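Local coordinates for hypothetical conserved protein (Geobacillus kaustophilus, PDB 2PCS) that is of unknown function but belongs to the CoxG (carbon monoxide dehydrogenase subunit G) family of Bet v 1-like proteins and probably binds a small ligand in its interior, at residues 36-41 against 63-68; 52-57 against 132-137. All coordinates share one frame; numbering follows the deposited sequence.

Both contacts belong to one Bet v 1-like domain, in which a strongly bent antiparallel sheet wraps around the long helix 124-148. Contact 1 joins strand 35-42, at one edge of the sheet, to strand 59-71, while contact 2 ties the loop between strands 45-52 and 59-71 to the helix. Along the chain the segments alternate: 36-41, then 52-57, then 63-68, and much later 132-137, so the loop of contact 2 falls between the two strands of contact 1. The centres are 19 Å apart, and the nearest atoms stay about 8 Å from each other. I65 and L134 each lie about 4 Å from unidentified bound ligand, so both contacts may border a shared pocket.

Contact 1 (36-41 against 63-68)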
loop_
_atom_site.group_PDB
_atom_site.type_symbol
_atom_site.label_atom_id
_atom_site.label_comp_id
_atom_site.label_asym_id
_atom_site.label_seq_id
_atom_site.Cartn_x
_atom_site.Cartn_y
_atom_site.Cartn_z
ATOM N N LYS A 36 6.460 -2.362 11.759
ATOM C CA LYS A 36 7.367 -3.039 12.681
ATOM C C LYS A 36 7.145 -4.528 12.531
ATOM O O LYS A 36 8.107 -5.296 12.448
ATOM C CB LYS A 36 7.103 -2.614 14.124
ATOM C CG LYS A 36 7.996 -1.494 14.673
ATOM C CD LYS A 36 8.068 -1.622 16.236
ATOM C CE LYS A 36 9.353 -1.037 16.895
ATOM N NZ LYS A 36 9.383 -1.412 18.360
ATOM N N SER A 37 5.873 -4.932 12.468
ATOM C CA SER A 37 5.518 -6.314 12.151
ATOM C C SER A 37 4.201 -6.430 11.378
ATOM O O SER A 37 3.282 -5.620 11.575
ATOM C CB SER A 37 5.446 -7.150 13.424
ATOM O OG SER A 37 4.877 -6.392 14.474
ATOM N N LEU A 38 4.152 -7.433 10.487
ATOM C CA LEU A 38 2.928 -7.926 9.852
ATOM C C LEU A 38 2.691 -9.333 10.354
ATOM O O LEU A 38 3.405 -10.247 9.967
ATOM C CB LEU A 38 3.062 -7.991 8.326
ATOM C CG LEU A 38 2.290 -7.067 7.379
ATOM C CD1 LEU A 38 2.482 -7.529 5.938
ATOM C CD2 LEU A 38 0.802 -6.979 7.703
ATOM N N GLU A 39 1.688 -9.510 11.200
ATOM C CA GLU A 39 1.319 -10.824 11.706
ATOM C C GLU A 39 0.093 -11.361 10.961
ATOM O O GLU A 39 -0.966 -10.718 10.920
ATOM C CB GLU A 39 1.036 -10.746 13.220
ATOM C CG GLU A 39 0.880 -12.084 13.948
ATOM C CD GLU A 39 -0.016 -12.015 15.217
ATOM O OE1 GLU A 39 -0.356 -10.891 15.684
ATOM O OE2 GLU A 39 -0.384 -13.108 15.742
ATOM N N LEU A 40 0.250 -12.549 10.383
ATOM C CA LEU A 40 -0.886 -13.340 9.913
ATOM C C LEU A 40 -1.867 -13.655 11.051
ATOM O O LEU A 40 -1.498 -14.207 12.084
ATOM C CB LEU A 40 -0.392 -14.629 9.250
ATOM C CG LEU A 40 -1.310 -15.437 8.324
ATOM C CD1 LEU A 40 -1.614 -14.749 6.996
ATOM C CD2 LEU A 40 -0.700 -16.836 8.084
ATOM N N ILE A 41 -3.123 -13.288 10.879
ATOM C CA ILE A 41 -4.085 -13.499 11.938
ATOM C C ILE A 41 -5.269 -14.218 11.340
ATOM O O ILE A 41 -6.265 -14.488 12.005
ATOM C CB ILE A 41 -4.500 -12.149 12.642
ATOM C CG1 ILE A 41 -4.954 -11.117 11.608
ATOM C CG2 ILE A 41 -3.325 -11.584 13.395
ATOM C CD1 ILE A 41 -5.930 -10.074 12.144
ATOM N N ALA A 63 -3.349 -1.762 12.177
ATOM C CA ALA A 63 -4.047 -1.865 10.914
ATOM C C ALA A 63 -4.369 -3.296 10.680
ATOM O O ALA A 63 -3.506 -4.132 10.861
ATOM C CB ALA A 63 -3.139 -1.339 9.746
ATOM N N ILE A 64 -5.607 -3.575 10.284
ATOM C CA ILE A 64 -5.953 -4.867 9.707
ATOM C C ILE A 64 -5.899 -4.748 8.167
ATOM O O ILE A 64 -6.546 -3.893 7.573
ATOM C CB ILE A 64 -7.360 -5.415 10.152
ATOM C CG1 ILE A 64 -7.543 -5.463 11.695
ATOM C CG2 ILE A 64 -7.586 -6.792 9.572
ATOM C CD1 ILE A 64 -6.387 -6.083 12.460
ATOM N N ILE A 65 -5.116 -5.614 7.543
ATOM C CA ILE A 65 -4.970 -5.617 6.088
ATOM C C ILE A 65 -5.405 -6.973 5.586
ATOM O O ILE A 65 -4.748 -7.967 5.922
ATOM C CB ILE A 65 -3.475 -5.402 5.680
ATOM C CG1 ILE A 65 -2.905 -4.160 6.364
ATOM C CG2 ILE A 65 -3.322 -5.311 4.162
ATOM C CD1 ILE A 65 -1.399 -4.048 6.229
ATOM N N GLU A 66 -6.511 -7.004 4.823
ATOM C CA GLU A 66 -6.997 -8.207 4.133
ATOM C C GLU A 66 -6.792 -8.170 2.600
ATOM O O GLU A 66 -7.274 -7.269 1.935
ATOM C CB GLU A 66 -8.464 -8.489 4.438
ATOM C CG GLU A 66 -8.819 -9.953 4.070
ATOM C CD GLU A 66 -10.299 -10.310 4.233
ATOM O OE1 GLU A 66 -10.699 -11.484 3.892
ATOM O OE2 GLU A 66 -11.061 -9.412 4.686
ATOM N N VAL A 67 -6.064 -9.155 2.072
ATOM C CA VAL A 67 -5.935 -9.382 0.623
ATOM C C VAL A 67 -7.104 -10.243 0.097
ATOM O O VAL A 67 -7.252 -11.368 0.508
ATOM C CB VAL A 67 -4.548 -10.020 0.287
ATOM C CG1 VAL A 67 -4.207 -9.865 -1.180
ATOM C CG2 VAL A 67 -3.438 -9.364 1.115
ATOM N N THR A 68 -7.966 -9.708 -0.769
ATOM C CA THR A 68 -9.081 -10.472 -1.328
ATOM C C THR A 68 -9.102 -10.471 -2.896
ATOM O O THR A 68 -8.255 -9.836 -3.510
ATOM C CB THR A 68 -10.400 -9.930 -0.806
ATOM O OG1 THR A 68 -10.642 -8.645 -1.379
ATOM C CG2 THR A 68 -10.348 -9.755 0.681
#
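Two strands of the antiparallel sheet, 35-42 at its edge and 59-71 third in order, meet here across the strand 45-52 that runs between them, and only side chains make the connection. L38 and I65 form one pair, with L38 CD2 4.0 Å from I65 CD1. I65 carries CG1 beside its backbone N and continues extended (chi2 169°), which sends CD1 out to the leucine methyl; the two side chains cross at about a right angle. I41 and I64 form the second pair, again methyl to methyl and again roughly perpendicular, with I41 CD1 4.0 Å from I64 CD1. I41 reaches it with CG1 tucked between the backbone N and the carbonyl carbon (chi1 52°). Because I64 and I65 are consecutive residues of a strand, their side chains leave on opposite faces, and the two apolar bridges therefore straddle the middle strand. The I65 side chain is also about 4 Å from unidentified ligand, consistent with the first pair facing the space between sheet and helix. Strand 45-52 binds both partners through its backbone, D49 and K47 to 35-42 and A48 to A63; Y46 packs on L38, and strand 75-84 flanks 59-71 beyond.

Contact 2 (52-57 against 132-137); sequences IGIAAV and KLLISD
This is an apolar loop-to-helix contact at the surface of the domain, where the connection between strands 45-52 and 59-71 leans on the long helix 124-148 that the Bet v 1-like sheet curves around. One side chain of the loop does the work. I54 holds CG1 beside its backbone N, and an extended chi2 of 165° carries CD1 across to the helix, where it touches two successive residues. I54 CD1 lies 3.9 Å from L134 CD2, the two side chains passing at a slant, and 4.1 Å from L133 CG, which it meets end on. Of the two leucines, L133 is the exposed one and lies at the edge of the contact, touched at its branch carbon, whereas L134 offers a terminal methyl. Residues I54-V57 form a beta turn closed by the 3.0 Å bond from V57 N to I54 O. L134 is also about 4 Å from unidentified ligand, which suggests that the contact lies beside a ligand pocket. Further along the loop, A56 and V57 rest on M126 and V130 of the same helix and V57 O accepts from Y61 OH, while L133 meets M33 and I135 packs against Y109 and Y111 of strand 104-116.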
loop_
_atom_site.group_PDB
_atom_site.type_symbol
_atom_site.label_atom_id
_atom_site.label_comp_id
_atom_site.label_asym_id
_atom_site.label_seq_id
_atom_site.Cartn_x
_atom_site.Cartn_y
_atom_site.Cartn_z
ATOM N N ILE A 52 4.396 5.544 12.591
ATOM C CA ILE A 52 4.585 6.473 11.526
ATOM C C ILE A 52 5.147 7.785 12.068
ATOM O O ILE A 52 4.495 8.462 12.894
ATOM C CB ILE A 52 3.278 6.632 10.753
ATOM C CG1 ILE A 52 3.028 5.331 9.962
ATOM C CG2 ILE A 52 3.352 7.832 9.813
ATOM C CD1 ILE A 52 1.583 4.910 9.921
ATOM N N GLY A 53 6.365 8.109 11.603
ATOM C CA GLY A 53 7.115 9.302 12.006
ATOM C C GLY A 53 6.771 10.583 11.246
ATOM O O GLY A 53 7.046 11.676 11.730
ATOM N N ILE A 54 6.159 10.471 10.072
ATOM C CA ILE A 54 5.816 11.664 9.314
ATOM C C ILE A 54 5.066 12.577 10.253
ATOM O O ILE A 54 3.964 12.248 10.679
ATOM C CB ILE A 54 4.913 11.372 8.094
ATOM C CG1 ILE A 54 5.633 10.488 7.093
ATOM C CG2 ILE A 54 4.529 12.649 7.394
ATOM C CD1 ILE A 54 4.672 9.884 6.059
ATOM N N ALA A 55 5.678 13.707 10.569
ATOM C CA ALA A 55 5.092 14.780 11.377
ATOM C C ALA A 55 3.604 15.082 11.196
ATOM O O ALA A 55 2.891 15.203 12.154
ATOM C CB ALA A 55 5.916 16.098 11.172
ATOM N N ALA A 56 3.124 15.240 9.981
ATOM C CA ALA A 56 1.719 15.651 9.824
ATOM C C ALA A 56 0.737 14.581 10.347
ATOM O O ALA A 56 -0.423 14.881 10.626
ATOM C CB ALA A 56 1.415 15.960 8.335
ATOM N N VAL A 57 1.207 13.331 10.403
ATOM C CA VAL A 57 0.350 12.196 10.759
ATOM C C VAL A 57 0.971 11.335 11.847
ATOM O O VAL A 57 0.514 10.215 12.090
ATOM C CB VAL A 57 0.012 11.252 9.518
ATOM C CG1 VAL A 57 -0.918 11.939 8.532
ATOM C CG2 VAL A 57 1.259 10.665 8.885
ATOM N N LYS A 132 0.196 9.899 -1.319
ATOM C CA LYS A 132 1.133 9.777 -2.414
ATOM C C LYS A 132 2.496 9.472 -1.891
ATOM O O LYS A 132 3.218 8.642 -2.473
ATOM C CB LYS A 132 1.178 11.022 -3.290
ATOM C CG LYS A 132 2.014 10.793 -4.562
ATOM C CD LYS A 132 2.171 12.090 -5.362
ATOM C CE LYS A 132 3.397 12.069 -6.330
ATOM N NZ LYS A 132 3.251 13.207 -7.338
ATOM N N LEU A 133 2.879 10.110 -0.784
ATOM C CA LEU A 133 4.190 9.789 -0.241
ATOM C C LEU A 133 4.301 8.351 0.251
ATOM O O LEU A 133 5.328 7.698 0.057
ATOM C CB LEU A 133 4.676 10.848 0.785
ATOM C CG LEU A 133 5.426 10.566 2.124
ATOM C CD1 LEU A 133 6.484 9.459 2.189
ATOM C CD2 LEU A 133 6.091 11.846 2.596
ATOM N N LEU A 134 3.269 7.848 0.922
ATOM C CA LEU A 134 3.299 6.445 1.421
ATOM C C LEU A 134 3.342 5.451 0.246
ATOM O O LEU A 134 4.207 4.563 0.181
ATOM C CB LEU A 134 2.083 6.183 2.357
ATOM C CG LEU A 134 2.229 6.951 3.696
ATOM C CD1 LEU A 134 0.969 6.902 4.499
ATOM C CD2 LEU A 134 3.447 6.472 4.549
ATOM N N ILE A 135 2.427 5.639 -0.706
ATOM C CA ILE A 135 2.407 4.829 -1.947
ATOM C C ILE A 135 3.748 4.883 -2.697
ATOM O O ILE A 135 4.298 3.819 -3.009
ATOM C CB ILE A 135 1.225 5.229 -2.869
ATOM C CG1 ILE A 135 -0.107 4.896 -2.155
ATOM C CG2 ILE A 135 1.342 4.536 -4.241
ATOM C CD1 ILE A 135 -1.239 5.810 -2.539
ATOM N N SER A 136 4.292 6.091 -2.964
ATOM C CA SER A 136 5.616 6.190 -3.660
ATOM C C SER A 136 6.761 5.489 -2.928
ATOM O O SER A 136 7.565 4.776 -3.556
ATOM C CB SER A 136 6.048 7.624 -3.900
ATOM O OG SER A 136 4.986 8.359 -4.453
ATOM N N ASP A 137 6.825 5.682 -1.613
ATOM C CA ASP A 137 7.833 5.052 -0.817
ATOM C C ASP A 137 7.719 3.524 -0.777
ATOM O O ASP A 137 8.732 2.782 -0.748
ATOM C CB ASP A 137 7.795 5.588 0.615
ATOM C CG ASP A 137 8.961 5.046 1.436
ATOM O OD1 ASP A 137 10.119 5.444 1.127
ATOM O OD2 ASP A 137 8.733 4.171 2.311
#